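Local coordinates for uncharacterized protein (Bacteroides eggerthii DSM 20697, PDB 4ECO) that is of unknown function but is built largely of leucine-rich repeats and probably binds other proteins, at residues 405-410 and 436-441; 446-451 and 475-480; 463-468 and 495-500; 470-475 and 501-506; 523-528 and 541-546. All blocks are in the same frame, centred on the assembly; numbering follows the deposited sequence. Where two conformers were deposited one is given.

How the contacts relate
The five contacts follow successive turns of the leucine-rich-repeat solenoid. Contact 1 pairs two strands; contact 3 lies one step on, where Leu440 N lies 2.8 Å from Asn463 O and Ile438 O 2.9 Å from Asn463 N. Contact 5 continues the series, its centre about 12 Å from that of contact 3, with Leu500 O 2.8 Å from Ser524 N. Contacts 2 and 4 lie in the loops further along each turn, their centres about 9 Å apart; they share Asn475, and Ile472 of contact 4 packs on Phe448 of contact 2. Phe448 also touches Leu464 of contact 3, and Leu500 reaches Ile472. The sodium site at Glu117 and Ser192 involves none of these segments.

Contact 1: residues 405-410 and 436-441; sequences SAIDFS and SSINLS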
# COMPACT_ATOMS: atom_id res chain seq x y z
N SER A 405 6.72 12.11 0.63
CA SER A 405 7.40 11.48 1.76
C SER A 405 8.50 10.51 1.27
O SER A 405 9.67 10.74 1.58
CB SER A 405 6.41 10.74 2.67
OG SER A 405 5.79 11.59 3.63
N ALA A 406 8.14 9.47 0.48
CA ALA A 406 9.07 8.45 -0.02
C ALA A 406 8.58 7.81 -1.31
O ALA A 406 7.37 7.62 -1.50
CB ALA A 406 9.28 7.37 1.04
N ILE A 407 9.52 7.39 -2.17
CA ILE A 407 9.20 6.70 -3.42
C ILE A 407 9.97 5.38 -3.43
O ILE A 407 11.15 5.33 -3.06
CB ILE A 407 9.46 7.60 -4.65
CG1 ILE A 407 8.83 7.02 -5.91
CG2 ILE A 407 10.95 8.00 -4.82
CD1 ILE A 407 8.45 8.06 -6.87
N ASP A 408 9.28 4.28 -3.76
CA ASP A 408 9.89 2.97 -3.72
C ASP A 408 10.17 2.47 -5.12
O ASP A 408 9.23 2.24 -5.90
CB ASP A 408 9.01 1.98 -2.96
CG ASP A 408 9.71 0.72 -2.44
OD1 ASP A 408 10.77 0.36 -2.99
OD2 ASP A 408 9.16 0.08 -1.52
N PHE A 409 11.47 2.35 -5.45
CA PHE A 409 11.94 1.78 -6.73
C PHE A 409 12.73 0.48 -6.48
O PHE A 409 13.39 -0.02 -7.40
CB PHE A 409 12.79 2.78 -7.51
CG PHE A 409 12.08 3.99 -8.03
CD1 PHE A 409 11.27 3.91 -9.16
CD2 PHE A 409 12.29 5.24 -7.46
CE1 PHE A 409 10.63 5.05 -9.66
CE2 PHE A 409 11.65 6.37 -7.96
CZ PHE A 409 10.81 6.27 -9.05
N SER A 410 12.65 -0.08 -5.24
CA SER A 410 13.39 -1.30 -4.87
C SER A 410 12.94 -2.53 -5.70
O SER A 410 11.81 -2.59 -6.20
CB SER A 410 13.28 -1.59 -3.37
OG SER A 410 12.04 -2.11 -2.94
N SER A 436 11.38 13.26 -0.16
CA SER A 436 12.29 13.24 0.99
C SER A 436 13.09 11.92 1.04
O SER A 436 14.27 11.95 1.43
CB SER A 436 11.52 13.44 2.30
OG SER A 436 10.76 14.64 2.30
N SER A 437 12.48 10.78 0.65
CA SER A 437 13.18 9.50 0.71
C SER A 437 13.07 8.70 -0.59
O SER A 437 11.99 8.58 -1.16
CB SER A 437 12.64 8.65 1.87
OG SER A 437 13.38 7.46 2.09
N ILE A 438 14.19 8.12 -1.05
CA ILE A 438 14.18 7.31 -2.26
C ILE A 438 14.73 5.92 -1.90
O ILE A 438 15.77 5.79 -1.26
CB ILE A 438 14.88 7.97 -3.51
CG1 ILE A 438 14.66 7.14 -4.78
CG2 ILE A 438 16.35 8.30 -3.28
CD1 ILE A 438 14.79 7.88 -6.05
N ASN A 439 13.98 4.90 -2.26
CA ASN A 439 14.37 3.52 -2.01
C ASN A 439 14.79 2.92 -3.32
O ASN A 439 13.93 2.59 -4.15
CB ASN A 439 13.25 2.73 -1.33
CG ASN A 439 13.66 1.34 -0.89
OD1 ASN A 439 14.68 0.78 -1.31
ND2 ASN A 439 12.85 0.74 -0.04
N LEU A 440 16.09 2.82 -3.53
CA LEU A 440 16.68 2.23 -4.73
C LEU A 440 17.41 0.91 -4.39
O LEU A 440 18.26 0.46 -5.17
CB LEU A 440 17.64 3.23 -5.39
CG LEU A 440 16.98 4.37 -6.14
CD1 LEU A 440 17.98 5.47 -6.39
CD2 LEU A 440 16.38 3.89 -7.44
N SER A 441 17.06 0.28 -3.23
CA SER A 441 17.68 -0.99 -2.81
C SER A 441 17.31 -2.14 -3.78
O SER A 441 16.32 -2.03 -4.50
CB SER A 441 17.30 -1.35 -1.36
OG SER A 441 15.90 -1.46 -1.16
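Strands 406-408 and 437-439 run parallel, their axes 4.7 Å apart and 10° from alignment, with Ala406 beside Ser437, Ile407 beside Ile438 and Asp408 beside Asn439. The ladder is stitched by Ile407 N to Ser437 O at 2.9 Å, Asn439 N to Ile407 O at 3.0 Å and, just past the strands, Phe409 N to Asn439 O at 2.8 Å. Ile407 and Ile438 point the same way into the interior, CG2 of Ile407 lying 3.8 Å from CG1 of Ile438. The Phe409 ring meets Ile438 obliquely, CD2 against CD1, while Phe409 CB rests on Leu440 CD2. On the face bearing Ala406 and Ser437, the carboxylate of Asp408 and the amide of Asn439 lie side by side with planes 11° apart, CG of Asn439 being trans to N (chi1 -173°), which sets the amide beside the carboxylate. Each closes an Asx turn: Asp408 OD1 accepts from Ser410 N and OG, and Asn439 OD1 takes Ser441 N at 3.1 Å and Ser441 OG at 2.6 Å, both within the carbonyl plane. Asn439 ND2 donates to Asp157. If a leucine stood in place of Asn439, Ser441 N and OG would probably lose their shared acceptor, and Asp157 its amide donor. Such a row of parallel strands, with isoleucine and leucine turned inward and mostly polar residues on the other face, is the hallmark of the leucine-rich-repeat solenoid. Strand 381-383 flanks Ile407 and Asp408, strand 461-463 continues the row beyond Ile438 and Asn439, and Leu452 of helix 451-454 packs on Ile438 and Leu440.

Contact 2: residues 446-451 and 475-480; sequences SKFPKE and NSLKDE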
# COMPACT_ATOMS: atom_id res chain seq x y z
N SER A 446 25.54 0.58 -10.66
CA SER A 446 27.03 0.51 -10.59
C SER A 446 27.70 1.90 -10.56
O SER A 446 28.89 2.00 -10.27
CB SER A 446 27.59 -0.26 -11.78
OG SER A 446 26.97 0.13 -12.99
N LYS A 447 26.92 2.94 -10.89
CA LYS A 447 27.31 4.35 -10.92
C LYS A 447 26.39 5.10 -10.02
O LYS A 447 25.18 4.90 -10.10
CB LYS A 447 27.25 4.89 -12.37
CG LYS A 447 28.24 4.25 -13.35
CD LYS A 447 29.70 4.51 -12.97
CE LYS A 447 30.63 3.82 -13.93
NZ LYS A 447 32.04 4.10 -13.61
N PHE A 448 26.94 5.95 -9.14
CA PHE A 448 26.14 6.71 -8.17
C PHE A 448 25.14 7.62 -8.89
O PHE A 448 25.54 8.35 -9.80
CB PHE A 448 27.02 7.52 -7.23
CG PHE A 448 26.27 8.17 -6.09
CD1 PHE A 448 25.94 7.45 -4.96
CD2 PHE A 448 25.92 9.51 -6.15
CE1 PHE A 448 25.25 8.05 -3.91
CE2 PHE A 448 25.22 10.10 -5.11
CZ PHE A 448 24.89 9.38 -4.00
N PRO A 449 23.85 7.62 -8.47
CA PRO A 449 22.85 8.47 -9.16
C PRO A 449 22.96 9.97 -8.78
O PRO A 449 22.07 10.54 -8.13
CB PRO A 449 21.51 7.86 -8.73
CG PRO A 449 21.79 7.21 -7.40
CD PRO A 449 23.24 6.80 -7.40
N LYS A 450 24.03 10.62 -9.26
CA LYS A 450 24.39 12.02 -9.02
C LYS A 450 23.28 12.98 -9.47
O LYS A 450 23.05 13.99 -8.81
CB LYS A 450 25.71 12.38 -9.76
CG LYS A 450 26.16 13.84 -9.58
CD LYS A 450 27.53 14.18 -10.19
CE LYS A 450 27.79 15.67 -10.13
NZ LYS A 450 29.21 16.00 -10.38
N GLU A 451 22.61 12.65 -10.58
CA GLU A 451 21.55 13.47 -11.17
C GLU A 451 20.37 13.70 -10.19
O GLU A 451 19.60 14.63 -10.39
CB GLU A 451 21.06 12.86 -12.48
CG GLU A 451 22.13 12.76 -13.56
CD GLU A 451 23.02 11.53 -13.61
OE1 GLU A 451 22.92 10.66 -12.71
OE2 GLU A 451 23.80 11.43 -14.58
N ASN A 475 33.42 13.69 -7.37
CA ASN A 475 32.25 14.55 -7.45
C ASN A 475 30.98 13.74 -7.74
O ASN A 475 30.55 13.62 -8.90
CB ASN A 475 32.48 15.63 -8.49
CG ASN A 475 33.51 16.63 -8.06
OD1 ASN A 475 33.37 17.31 -7.04
ND2 ASN A 475 34.57 16.74 -8.84
N SER A 476 30.40 13.18 -6.67
CA SER A 476 29.20 12.36 -6.76
C SER A 476 28.01 13.05 -6.09
O SER A 476 26.88 12.83 -6.51
CB SER A 476 29.44 11.00 -6.13
OG SER A 476 30.38 10.23 -6.85
N LEU A 477 28.26 13.88 -5.06
CA LEU A 477 27.22 14.60 -4.33
C LEU A 477 27.36 16.12 -4.51
O LEU A 477 26.58 16.91 -3.95
CB LEU A 477 27.26 14.23 -2.85
CG LEU A 477 26.85 12.82 -2.54
CD1 LEU A 477 27.49 12.35 -1.26
CD2 LEU A 477 25.35 12.70 -2.47
N LYS A 478 28.37 16.51 -5.29
CA LYS A 478 28.68 17.90 -5.58
C LYS A 478 29.44 18.00 -6.91
O LYS A 478 29.81 16.98 -7.50
CB LYS A 478 29.49 18.52 -4.42
CG LYS A 478 30.91 17.97 -4.22
CD LYS A 478 31.76 19.06 -3.53
CE LYS A 478 33.25 18.82 -3.52
NZ LYS A 478 33.91 19.05 -4.84
N ASP A 479 29.60 19.25 -7.40
CA ASP A 479 30.46 19.62 -8.54
C ASP A 479 31.78 20.10 -7.93
O ASP A 479 31.78 20.50 -6.77
CB ASP A 479 29.80 20.68 -9.47
CG ASP A 479 28.68 20.17 -10.39
OD1 ASP A 479 28.55 18.93 -10.55
OD2 ASP A 479 27.97 21.01 -10.96
N GLU A 480 32.89 20.02 -8.67
CA GLU A 480 34.24 20.35 -8.19
C GLU A 480 34.30 21.57 -7.26
O GLU A 480 34.93 21.46 -6.20
CB GLU A 480 35.23 20.57 -9.35
CG GLU A 480 36.69 20.59 -8.91
CD GLU A 480 37.25 19.30 -8.31
OE1 GLU A 480 37.10 18.24 -8.95
OE2 GLU A 480 37.88 19.37 -7.23
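Lys450 reaches across to the loop at 475-480 and ends in three polar contacts. Its NZ donates to Asn475 O and to Lys478 O, both at 3.1 Å and both from above the carbonyl planes, and makes a salt bridge with Asp479 OD1 at 3.0 Å, met nearly head-on to the C-O bond. A fully extended chain, with CG trans to N (chi1 179°), carries the ammonium that far, and on the way CG passes 3.3 Å from Ser476 O. The ammonium thus ties two main-chain carbonyls and one carboxylate of the same loop together. Phe448 and Pro449 form the apolar residue-proline pair that recurs in many leucine-rich repeats; Pro449 centres an inverse gamma turn closed by Lys450 N to Phe448 O, and helix 451-454 follows. The apolar part belongs to Phe448. Its CZ lies 3.7 Å from Leu477 CD2, the two side chains crossing at about a right angle, and its CD2 touches Ser476 CB at 3.8 Å. Pro449 CD sits over one ring face, toward the rim. Within 475-480, Lys478 NZ donates to Asn475 OD1 at 2.9 Å, and Asn475 ND2 in turn to Glu480 OE1, which also pairs with Lys474.

Contact 3: residues 463-468 and 495-500; sequences NLMGNM and LRFNKL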
# COMPACT_ATOMS: atom_id res chain seq x y z
N ASN A 463 18.31 4.96 -0.03
CA ASN A 463 18.61 3.56 0.19
C ASN A 463 19.18 3.00 -1.06
O ASN A 463 18.50 2.95 -2.07
CB ASN A 463 17.36 2.80 0.63
CG ASN A 463 17.68 1.52 1.34
OD1 ASN A 463 18.76 0.88 1.18
ND2 ASN A 463 16.72 1.13 2.14
N LEU A 464 20.46 2.68 -1.04
CA LEU A 464 21.16 2.14 -2.22
C LEU A 464 21.68 0.74 -1.91
O LEU A 464 22.52 0.21 -2.63
CB LEU A 464 22.29 3.09 -2.63
CG LEU A 464 21.84 4.22 -3.52
CD1 LEU A 464 22.84 5.35 -3.50
CD2 LEU A 464 21.60 3.73 -4.92
N MSE A 465 21.14 0.13 -0.84
CA MSE A 465 21.52 -1.21 -0.41
C MSE A 465 21.24 -2.24 -1.52
O MSE A 465 20.18 -2.20 -2.17
CB MSE A 465 20.78 -1.60 0.91
CG MSE A 465 20.93 -3.10 1.31
SE MSE A 465 19.61 -4.33 0.43
CE MSE A 465 18.11 -3.86 1.55
N GLY A 466 22.14 -3.20 -1.66
CA GLY A 466 21.96 -4.29 -2.61
C GLY A 466 22.08 -3.85 -4.04
O GLY A 466 21.15 -4.02 -4.82
N ASN A 467 23.22 -3.26 -4.38
CA ASN A 467 23.50 -2.78 -5.73
C ASN A 467 24.91 -3.20 -6.16
O ASN A 467 25.45 -4.16 -5.60
CB ASN A 467 23.27 -1.28 -5.82
CG ASN A 467 21.82 -1.00 -6.05
OD1 ASN A 467 21.28 -1.33 -7.10
ND2 ASN A 467 21.14 -0.45 -5.07
N MSE A 468 25.49 -2.51 -7.14
CA MSE A 468 26.76 -2.87 -7.77
C MSE A 468 27.84 -1.82 -7.60
O MSE A 468 28.85 -1.87 -8.31
CB MSE A 468 26.55 -3.08 -9.28
CG MSE A 468 25.54 -4.17 -9.62
SE MSE A 468 26.12 -5.87 -8.88
CE MSE A 468 24.20 -6.70 -8.69
N LEU A 495 24.04 2.02 2.26
CA LEU A 495 24.88 1.49 1.19
C LEU A 495 25.29 0.04 1.45
O LEU A 495 26.23 -0.45 0.83
CB LEU A 495 26.14 2.38 1.02
CG LEU A 495 25.90 3.74 0.37
CD1 LEU A 495 26.97 4.71 0.74
CD2 LEU A 495 25.71 3.61 -1.15
N ARG A 496 24.53 -0.66 2.32
CA ARG A 496 24.80 -2.07 2.61
C ARG A 496 24.76 -2.91 1.35
O ARG A 496 24.07 -2.56 0.38
CB ARG A 496 23.78 -2.65 3.61
CG ARG A 496 23.82 -2.16 5.05
CD ARG A 496 22.58 -2.64 5.77
NE ARG A 496 21.38 -2.13 5.07
CZ ARG A 496 20.19 -2.71 5.07
NH1 ARG A 496 19.98 -3.82 5.75
NH2 ARG A 496 19.19 -2.16 4.40
N PHE A 497 25.46 -4.05 1.37
CA PHE A 497 25.46 -5.03 0.29
C PHE A 497 25.79 -4.42 -1.03
O PHE A 497 24.97 -4.42 -1.95
CB PHE A 497 24.11 -5.77 0.20
CG PHE A 497 23.80 -6.50 1.46
CD1 PHE A 497 24.39 -7.73 1.73
CD2 PHE A 497 22.97 -5.94 2.42
CE1 PHE A 497 24.14 -8.39 2.93
CE2 PHE A 497 22.71 -6.60 3.62
CZ PHE A 497 23.30 -7.82 3.87
N ASN A 498 27.01 -3.92 -1.12
CA ASN A 498 27.61 -3.41 -2.34
C ASN A 498 29.03 -3.98 -2.36
O ASN A 498 29.31 -4.93 -1.63
CB ASN A 498 27.55 -1.87 -2.41
CG ASN A 498 26.28 -1.35 -3.01
OD1 ASN A 498 26.16 -1.24 -4.22
ND2 ASN A 498 25.31 -1.01 -2.20
N LYS A 499 29.90 -3.43 -3.20
CA LYS A 499 31.26 -3.92 -3.28
C LYS A 499 32.19 -2.72 -3.16
O LYS A 499 33.22 -2.66 -3.83
CB LYS A 499 31.43 -4.72 -4.59
CG LYS A 499 30.77 -6.10 -4.55
CD LYS A 499 30.68 -6.71 -5.92
CE LYS A 499 30.11 -8.11 -5.88
NZ LYS A 499 30.00 -8.70 -7.26
N LEU A 500 31.81 -1.76 -2.27
CA LEU A 500 32.50 -0.50 -2.05
C LEU A 500 33.86 -0.66 -1.39
O LEU A 500 33.97 -1.32 -0.36
CB LEU A 500 31.65 0.46 -1.20
CG LEU A 500 30.39 1.05 -1.83
CD1 LEU A 500 29.50 1.68 -0.78
CD2 LEU A 500 30.74 2.10 -2.87
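The selenomethionine side chain of Met465 lies over one face of the Arg496 guanidinium, its CG 3.4 Å above the plane and displaced toward the rim. Bends at chi2 and chi3 fold the chain back so that CE comes 3.5 Å from Arg496 NH2. The guanidinium is held by its salt bridge from NE to Asp494. The same CG also meets the edge of the Phe497 ring, and SE stands 5.3 Å from the ring centroid in an oblique Met-aromatic contact, 60° off the normal. Deeper in, Leu464 and Leu495 lie alongside one another, CB of the former touching CD2 of the latter at 3.8 Å. The main chains join through Gly466 N to Arg496 O at 2.9 Å and Asn467 N to Phe497 O. Asn498 is the conserved-position asparagine of the leucine-rich repeat, and its ND2 donates to Leu464 O at 3.1 Å and to Leu495 O of its own turn at 3.2 Å. Asn467 ND2 reaches that same Leu464 O from the opposite face of its plane, at 2.9 Å, and also bonds Leu440 O; Asn498 OD1 accepts from Leu469 N. With an alanine instead of Asn498, Leu464 O and Leu495 O would probably each lose a donor, and Leu469 N its acceptor. The asparagines therefore form a ladder in which each amide serves carbonyls of its own turn and the preceding one, so buried main-chain carbonyls are satisfied from one turn to the next.

Contact 4: residues 470-475 and 501-506; sequences TEIPKN and TKLSDD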
# COMPACT_ATOMS: atom_id res chain seq x y z
N THR A 470 31.05 0.15 -6.49
CA THR A 470 32.42 -0.24 -6.14
C THR A 470 33.14 0.95 -5.52
O THR A 470 34.09 0.76 -4.74
CB THR A 470 33.17 -0.79 -7.35
OG1 THR A 470 32.96 0.06 -8.47
CG2 THR A 470 32.74 -2.20 -7.69
N GLU A 471 32.68 2.18 -5.84
CA GLU A 471 33.20 3.41 -5.26
C GLU A 471 32.28 4.61 -5.58
O GLU A 471 31.62 4.63 -6.63
CB GLU A 471 34.65 3.72 -5.67
CG GLU A 471 34.89 3.92 -7.15
CD GLU A 471 36.35 4.14 -7.49
OE1 GLU A 471 36.97 5.07 -6.93
OE2 GLU A 471 36.86 3.37 -8.34
N ILE A 472 32.21 5.57 -4.63
CA ILE A 472 31.48 6.84 -4.73
C ILE A 472 32.60 7.88 -4.88
O ILE A 472 33.14 8.37 -3.88
CB ILE A 472 30.47 7.15 -3.58
CG1 ILE A 472 29.75 5.90 -2.97
CG2 ILE A 472 29.52 8.27 -3.96
CD1 ILE A 472 28.67 5.25 -3.74
N PRO A 473 33.04 8.14 -6.14
CA PRO A 473 34.20 9.03 -6.35
C PRO A 473 33.94 10.51 -6.07
O PRO A 473 32.82 10.94 -5.76
CB PRO A 473 34.51 8.83 -7.83
CG PRO A 473 33.22 8.45 -8.44
CD PRO A 473 32.54 7.61 -7.42
N LYS A 474 35.04 11.28 -6.20
CA LYS A 474 35.25 12.70 -5.97
C LYS A 474 33.96 13.52 -6.15
O LYS A 474 33.47 14.00 -5.14
CB LYS A 474 36.39 13.24 -6.89
CG LYS A 474 36.78 14.69 -6.62
CD LYS A 474 38.25 15.02 -6.95
CE LYS A 474 38.47 15.51 -8.36
NZ LYS A 474 39.65 16.41 -8.45
N ASN A 475 33.42 13.69 -7.37
CA ASN A 475 32.25 14.55 -7.45
C ASN A 475 30.98 13.74 -7.74
O ASN A 475 30.55 13.62 -8.90
CB ASN A 475 32.48 15.63 -8.49
CG ASN A 475 33.51 16.63 -8.06
OD1 ASN A 475 33.37 17.31 -7.04
ND2 ASN A 475 34.57 16.74 -8.84
N THR A 501 34.88 -0.01 -1.96
CA THR A 501 36.27 0.03 -1.45
C THR A 501 36.67 1.45 -1.12
O THR A 501 37.62 1.66 -0.35
CB THR A 501 37.27 -0.56 -2.44
OG1 THR A 501 37.04 0.03 -3.72
CG2 THR A 501 37.21 -2.08 -2.53
N LYS A 502 35.95 2.45 -1.70
CA LYS A 502 36.27 3.86 -1.51
C LYS A 502 35.07 4.77 -1.51
O LYS A 502 34.11 4.57 -2.24
CB LYS A 502 37.21 4.35 -2.63
CG LYS A 502 38.62 4.69 -2.18
CD LYS A 502 39.58 4.75 -3.37
CE LYS A 502 39.90 3.38 -3.98
NZ LYS A 502 40.78 3.49 -5.18
N LEU A 503 35.21 5.85 -0.73
CA LEU A 503 34.27 6.95 -0.72
C LEU A 503 35.05 8.18 -1.27
O LEU A 503 35.91 8.00 -2.15
CB LEU A 503 33.62 7.18 0.66
CG LEU A 503 32.73 6.04 1.23
CD1 LEU A 503 32.02 6.51 2.46
CD2 LEU A 503 31.67 5.54 0.22
N SER A 504 34.73 9.41 -0.81
CA SER A 504 35.34 10.67 -1.24
C SER A 504 35.12 11.70 -0.18
O SER A 504 34.41 11.42 0.79
CB SER A 504 34.75 11.15 -2.57
OG SER A 504 33.34 11.23 -2.51
N ASP A 505 35.69 12.91 -0.35
CA ASP A 505 35.53 13.98 0.64
C ASP A 505 34.14 14.59 0.55
O ASP A 505 33.82 15.52 1.30
CB ASP A 505 36.62 15.03 0.47
CG ASP A 505 37.96 14.55 0.96
OD1 ASP A 505 38.11 13.31 1.18
OD2 ASP A 505 38.87 15.39 1.11
N ASP A 506 33.30 14.01 -0.33
CA ASP A 506 31.89 14.34 -0.48
C ASP A 506 31.13 13.99 0.78
O ASP A 506 30.00 14.43 0.92
CB ASP A 506 31.26 13.55 -1.67
CG ASP A 506 31.57 14.03 -3.07
OD1 ASP A 506 32.37 14.99 -3.22
OD2 ASP A 506 31.01 13.45 -4.03
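Thr470 O receives two donors from Thr501: the backbone N at 3.0 Å and the hydroxyl OG1 at 3.2 Å, arriving from opposite faces of the carbonyl plane. OG1 can do so because chi1 of 49° sets it between N and the carbonyl carbon. Further along, Ile472 N donates to Lys502 O at 3.2 Å, and Ser504 OG to Ile472 O at 3.2 Å, the hydroxyl sitting well above the carbonyl plane. Ile472 and Leu503 lie side by side, CG1 of the first 3.7 Å from CD2 of the second. Nearer the surface, Glu471 CB packs loosely on Lys502 CB, and Glu471 OE1 stays 4.5 Å from Lys502 NZ, beyond a salt bridge. The end-to-end directions of the two segments differ by 19°, as befits equivalent loops of adjacent leucine-rich-repeat turns. In the second shell, Phe448 packs against Ile472, while Pro529 and Pro532 back Leu503. Asp506 is positioned by Ser476 N and Leu477 N, both of which donate to its OD2, which ties the carboxylate to the start of the 475-480 loop. With one hydroxyl doubling a backbone bond at Thr470 O, another bonding Ile472 O, and an apolar pair nearby, the neighbouring turns are held in step where regular strand pairing has lapsed, and the charged side chains probably add only a weak, solvent-screened attraction.

Contact 5: residues 523-528 and 541-546; sequences NSFSKF and FGIRNQ
Phe528 and Phe541 approach from opposite directions at the apolar centre, CZ of Phe528 lying 3.4 Å from CE1 of Phe541. Their planes are 24° apart but slid past each other, with centroids 5.4 Å apart, and the rings overlap little. Ile543 joins the pair: its CG2 touches Phe528 CE2 at 3.6 Å and lies in plane at the edge of the Phe541 ring. The other branch goes elsewhere, since CG1 is trans to N (chi1 -163°) and carries CD1 to within 4.0 Å of Phe525 CD2, the two side chains crossing at about a right angle. At the polar edge stands Gln546, in the place usually taken by the asparagine of the leucine-rich repeat. Its OE1 accepts Phe525 N at 3.2 Å, in the carbonyl plane and on a lone pair, while also lying at the edge of the Phe525 ring; NE2 bonds Leu520 O. Asn523, the regular asparagine of the preceding turn, presents its CB to Gln546 OE1 and accepts Leu500 N at its own OD1. Beyond the contact, Phe541 is bonded through its backbone to strand 570-572 and packs on Leu571, Gly542 is bonded to Ile518 of strand 517-519, and Asn576 of the next turn holds Ile543 O and Gln546 N.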
# COMPACT_ATOMS: atom_id res chain seq x y z
N ASN A 523 30.43 -4.68 2.61
CA ASN A 523 31.12 -4.01 1.54
C ASN A 523 32.57 -4.51 1.49
O ASN A 523 32.86 -5.58 2.03
CB ASN A 523 31.00 -2.49 1.69
CG ASN A 523 29.78 -1.96 0.98
OD1 ASN A 523 29.72 -1.94 -0.25
ND2 ASN A 523 28.78 -1.52 1.73
N SER A 524 33.47 -3.81 0.80
CA SER A 524 34.81 -4.35 0.60
C SER A 524 35.92 -3.40 1.03
O SER A 524 37.03 -3.51 0.53
CB SER A 524 34.98 -4.70 -0.87
OG SER A 524 33.94 -5.57 -1.28
N PHE A 525 35.65 -2.54 2.01
CA PHE A 525 36.66 -1.62 2.53
C PHE A 525 37.78 -2.36 3.22
O PHE A 525 37.51 -3.22 4.06
CB PHE A 525 36.04 -0.61 3.53
CG PHE A 525 35.12 0.39 2.89
CD1 PHE A 525 35.63 1.53 2.26
CD2 PHE A 525 33.74 0.18 2.87
CE1 PHE A 525 34.78 2.45 1.63
CE2 PHE A 525 32.89 1.09 2.23
CZ PHE A 525 33.41 2.22 1.62
N SER A 526 39.02 -2.01 2.87
CA SER A 526 40.24 -2.50 3.52
C SER A 526 40.90 -1.33 4.28
O SER A 526 41.55 -1.54 5.32
CB SER A 526 41.19 -3.13 2.52
OG SER A 526 41.27 -2.29 1.38
N LYS A 527 40.65 -0.09 3.76
CA LYS A 527 41.02 1.21 4.31
C LYS A 527 39.76 1.87 4.81
O LYS A 527 38.83 2.06 4.03
CB LYS A 527 41.73 2.10 3.26
CG LYS A 527 42.33 3.39 3.86
CD LYS A 527 42.34 4.57 2.89
CE LYS A 527 43.54 4.61 1.95
NZ LYS A 527 44.80 5.03 2.64
N PHE A 528 39.73 2.23 6.10
CA PHE A 528 38.55 2.79 6.73
C PHE A 528 38.06 4.11 6.06
O PHE A 528 38.80 5.09 6.00
CB PHE A 528 38.77 3.04 8.23
CG PHE A 528 37.47 3.04 9.00
CD1 PHE A 528 36.62 4.14 8.98
CD2 PHE A 528 37.06 1.90 9.69
CE1 PHE A 528 35.40 4.11 9.65
CE2 PHE A 528 35.84 1.88 10.35
CZ PHE A 528 35.03 2.99 10.34
N PHE A 541 27.04 4.62 12.76
CA PHE A 541 27.96 4.16 11.73
C PHE A 541 28.02 2.63 11.72
O PHE A 541 28.25 2.02 12.77
CB PHE A 541 29.37 4.75 11.96
CG PHE A 541 30.28 4.69 10.77
CD1 PHE A 541 31.02 3.55 10.49
CD2 PHE A 541 30.38 5.77 9.90
CE1 PHE A 541 31.85 3.48 9.36
CE2 PHE A 541 31.21 5.72 8.77
CZ PHE A 541 31.95 4.58 8.51
N GLY A 542 27.83 2.04 10.54
CA GLY A 542 27.87 0.60 10.33
C GLY A 542 28.90 0.23 9.29
O GLY A 542 28.92 0.81 8.19
N ILE A 543 29.80 -0.71 9.64
CA ILE A 543 30.86 -1.15 8.75
C ILE A 543 31.13 -2.65 9.05
O ILE A 543 32.25 -3.14 8.93
CB ILE A 543 32.14 -0.23 8.82
CG1 ILE A 543 33.10 -0.41 7.61
CG2 ILE A 543 32.86 -0.17 10.20
CD1 ILE A 543 33.14 0.75 6.76
N ARG A 544 30.05 -3.38 9.39
CA ARG A 544 30.08 -4.81 9.65
C ARG A 544 30.42 -5.62 8.39
O ARG A 544 30.19 -5.15 7.27
CB ARG A 544 28.72 -5.27 10.19
CG ARG A 544 28.54 -5.20 11.70
CD ARG A 544 27.25 -5.90 12.15
NE ARG A 544 27.15 -7.25 11.57
CZ ARG A 544 27.60 -8.36 12.14
NH1 ARG A 544 28.16 -8.32 13.34
NH2 ARG A 544 27.49 -9.52 11.51
N ASN A 545 30.92 -6.87 8.60
CA ASN A 545 31.23 -7.91 7.59
C ASN A 545 31.87 -7.39 6.29
O ASN A 545 31.36 -7.64 5.19
CB ASN A 545 29.96 -8.70 7.23
CG ASN A 545 29.34 -9.46 8.38
OD1 ASN A 545 28.69 -8.89 9.25
ND2 ASN A 545 29.52 -10.76 8.40
N GLN A 546 33.03 -6.74 6.38
CA GLN A 546 33.74 -6.29 5.17
C GLN A 546 34.50 -7.48 4.55
O GLN A 546 35.30 -8.12 5.22
CB GLN A 546 34.70 -5.12 5.45
CG GLN A 546 34.04 -3.87 6.01
CD GLN A 546 32.97 -3.33 5.11
OE1 GLN A 546 33.25 -2.78 4.06
NE2 GLN A 546 31.74 -3.42 5.55